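Long-range contact in restriction endonuclease S subunits (Thermoanaerobacter tengcongensis, PDB 3OKG), which probably serves as the DNA-recognising specificity subunit that joins M subunits to form a type I methyltransferase: residues D60-G64 and E393-K397. Numbering follows the deposited sequence.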
ATOM      1  N   ASP A  60     -12.482  10.163 -10.722  1.00 20.83           N
ATOM      2  CA  ASP A  60     -11.704   9.354  -9.790  1.00 19.97           C
ATOM      3  C   ASP A  60     -11.606   7.950 -10.403  1.00 14.10           C
ATOM      4  O   ASP A  60     -12.582   7.180 -10.400  1.00 18.32           O
ATOM      5  CB  ASP A  60     -12.414   9.273  -8.419  1.00 23.60           C
ATOM      6  CG  ASP A  60     -11.688   8.349  -7.443  1.00 34.04           C
ATOM      7  OD1 ASP A  60     -10.699   7.701  -7.852  1.00 28.66           O
ATOM      8  OD2 ASP A  60     -12.097   8.266  -6.261  1.00 31.78           O
ATOM      9  N   SER A  61     -10.435   7.619 -10.925  1.00 16.09           N
ATOM     10  CA  SER A  61     -10.313   6.385 -11.719  1.00 24.28           C
ATOM     11  C   SER A  61     -10.324   5.163 -10.815  1.00 21.45           C
ATOM     12  O   SER A  61     -10.541   4.045 -11.274  1.00 21.51           O
ATOM     13  CB  SER A  61      -9.017   6.378 -12.549  1.00 23.71           C
ATOM     14  OG  SER A  61      -7.881   6.324 -11.700  1.00 21.14           O
ATOM     15  N   THR A  62     -10.054   5.378  -9.528  1.00 21.49           N
ATOM     16  CA  THR A  62     -10.043   4.251  -8.589  1.00 20.92           C
ATOM     17  C   THR A  62     -11.388   3.548  -8.453  1.00 24.22           C
ATOM     18  O   THR A  62     -11.447   2.320  -8.379  1.00 26.86           O
ATOM     19  CB  THR A  62      -9.495   4.666  -7.229  1.00 32.60           C
ATOM     20  OG1 THR A  62      -8.151   5.129  -7.403  1.00 28.97           O
ATOM     21  CG2 THR A  62      -9.515   3.482  -6.253  1.00 28.98           C
ATOM     22  N   VAL A  63     -12.476   4.310  -8.430  1.00 20.38           N
ATOM     23  CA  VAL A  63     -13.792   3.693  -8.378  1.00 28.56           C
ATOM     24  C   VAL A  63     -14.631   4.026  -9.599  1.00 23.75           C
ATOM     25  O   VAL A  63     -15.718   3.496  -9.758  1.00 22.80           O
ATOM     26  CB  VAL A  63     -14.560   4.107  -7.139  1.00 28.96           C
ATOM     27  CG1 VAL A  63     -13.830   3.607  -5.895  1.00 30.71           C
ATOM     28  CG2 VAL A  63     -14.695   5.621  -7.119  1.00 19.91           C
ATOM     29  N   GLY A  64     -14.109   4.879 -10.471  1.00 21.71           N
ATOM     30  CA  GLY A  64     -14.814   5.199 -11.690  1.00 20.49           C
ATOM     31  C   GLY A  64     -15.983   6.128 -11.432  1.00 18.41           C
ATOM     32  O   GLY A  64     -17.116   5.815 -11.784  1.00 19.08           O
ATOM     33  N   GLU A 393      -5.175   2.945  -4.186  1.00 42.66           N
ATOM     34  CA  GLU A 393      -5.507   2.837  -5.599  1.00 53.76           C
ATOM     35  C   GLU A 393      -5.318   1.408  -6.145  1.00 50.99           C
ATOM     36  O   GLU A 393      -6.199   0.884  -6.849  1.00 28.12           O
ATOM     37  CB  GLU A 393      -4.728   3.853  -6.435  1.00 34.58           C
ATOM     38  CG  GLU A 393      -5.116   3.777  -7.920  1.00 43.94           C
ATOM     39  CD  GLU A 393      -4.179   4.567  -8.823  1.00 71.66           C
ATOM     40  OE1 GLU A 393      -3.094   4.984  -8.351  1.00 53.11           O
ATOM     41  OE2 GLU A 393      -4.528   4.759 -10.008  1.00 64.12           O
ATOM     42  N   ALA A 394      -4.185   0.778  -5.820  1.00 30.93           N
ATOM     43  CA  ALA A 394      -3.924  -0.595  -6.281  1.00 27.00           C
ATOM     44  C   ALA A 394      -4.880  -1.626  -5.685  1.00 46.38           C
ATOM     45  O   ALA A 394      -5.453  -2.457  -6.395  1.00 32.83           O
ATOM     46  CB  ALA A 394      -2.487  -0.982  -5.992  1.00 43.43           C
ATOM     47  N   GLU A 395      -5.068  -1.593  -4.377  1.00 35.02           N
ATOM     48  CA  GLU A 395      -5.954  -2.587  -3.795  1.00 42.72           C
ATOM     49  C   GLU A 395      -7.345  -2.463  -4.426  1.00 42.98           C
ATOM     50  O   GLU A 395      -7.950  -3.455  -4.826  1.00 31.82           O
ATOM     51  CB  GLU A 395      -6.040  -2.476  -2.267  1.00 37.48           C
ATOM     52  CG  GLU A 395      -6.179  -3.834  -1.592  1.00 57.76           C
ATOM     53  CD  GLU A 395      -6.939  -3.811  -0.264  1.00 37.41           C
ATOM     54  OE1 GLU A 395      -7.060  -4.902   0.328  1.00 46.28           O
ATOM     55  OE2 GLU A 395      -7.424  -2.740   0.189  1.00 39.28           O
ATOM     56  N   LEU A 396      -7.862  -1.249  -4.519  1.00 28.96           N
ATOM     57  CA  LEU A 396      -9.197  -1.123  -5.012  1.00 25.73           C
ATOM     58  C   LEU A 396      -9.272  -1.573  -6.487  1.00 19.78           C
ATOM     59  O   LEU A 396     -10.171  -2.301  -6.834  1.00 26.64           O
ATOM     60  CB  LEU A 396      -9.760   0.290  -4.794  1.00 27.72           C
ATOM     61  CG  LEU A 396      -9.780   0.823  -3.343  1.00 41.54           C
ATOM     62  CD1 LEU A 396     -10.635   2.087  -3.273  1.00 48.37           C
ATOM     63  CD2 LEU A 396     -10.309  -0.230  -2.361  1.00 40.08           C
ATOM     64  N   LYS A 397      -8.338  -1.152  -7.341  1.00 20.82           N
ATOM     65  CA  LYS A 397      -8.489  -1.452  -8.759  1.00 21.28           C
ATOM     66  C   LYS A 397      -8.344  -2.952  -9.053  1.00 26.41           C
ATOM     67  O   LYS A 397      -9.078  -3.516  -9.857  1.00 21.13           O
ATOM     68  CB  LYS A 397      -7.516  -0.613  -9.590  1.00 24.61           C
ATOM     69  CG  LYS A 397      -8.033   0.799  -9.900  1.00 27.26           C
ATOM     70  CD  LYS A 397      -6.929   1.596 -10.622  1.00 32.51           C
ATOM     71  CE  LYS A 397      -7.443   2.906 -11.184  1.00 30.70           C
ATOM     72  NZ  LYS A 397      -6.382   3.597 -11.956  1.00 39.39           N
TER
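Lys397 and Ser61 meet because the lysine chain leaves its backbone with CG anti to the carbonyl carbon (chi1 -83°) and runs extended from there, while Ser61 OG sits between its own backbone N and carbonyl carbon (chi1 66°). Lys397 NZ donates a hydrogen bond to Ser61 OG over 3.1 Å. The same ammonium makes a salt bridge to Glu393, one helical turn earlier, with NZ 2.9 Å from OE2 and on the anti lone pair of that oxygen. Its third partner is the backbone O of Leu99, so one ammonium ties two loops to the helix. The methylene next to the ammonium is used as well: Lys397 CE lies 3.3 Å from Ser61 O, an oxygen that accepts a hydrogen bond from Arg138.

Asp60 ends strand 59-60, and Ser61 to Gly64 form the turn that leads to strand 65-66. This turn belongs to the first DNA specificity domain, the region of the chain expected to read one part of the target sequence. An Asx turn shapes it, Asp60 OD1 taking the backbone N of Thr62 at 2.9 Å from above the carboxylate plane. Residues 393-397 lie near the start of helix 392-407, most of which falls in the second predicted coiled coil. The helix comes back from the far half of the chain to lie beside this turn. An alanine in place of Lys397 would probably leave the Glu393 carboxylate without its mate and Ser61 OG without its link to the helix.

Thr62 reaches the helix by both branches. Its OG1 lies against the aliphatic part of Glu393, 3.4 Å from CG. Its methyl CG2 presses on Leu396, tightly at 3.5 Å from CD1. Leu396 is buried, and helix 174-216 covers it through Val191, Arg192 and Arg195.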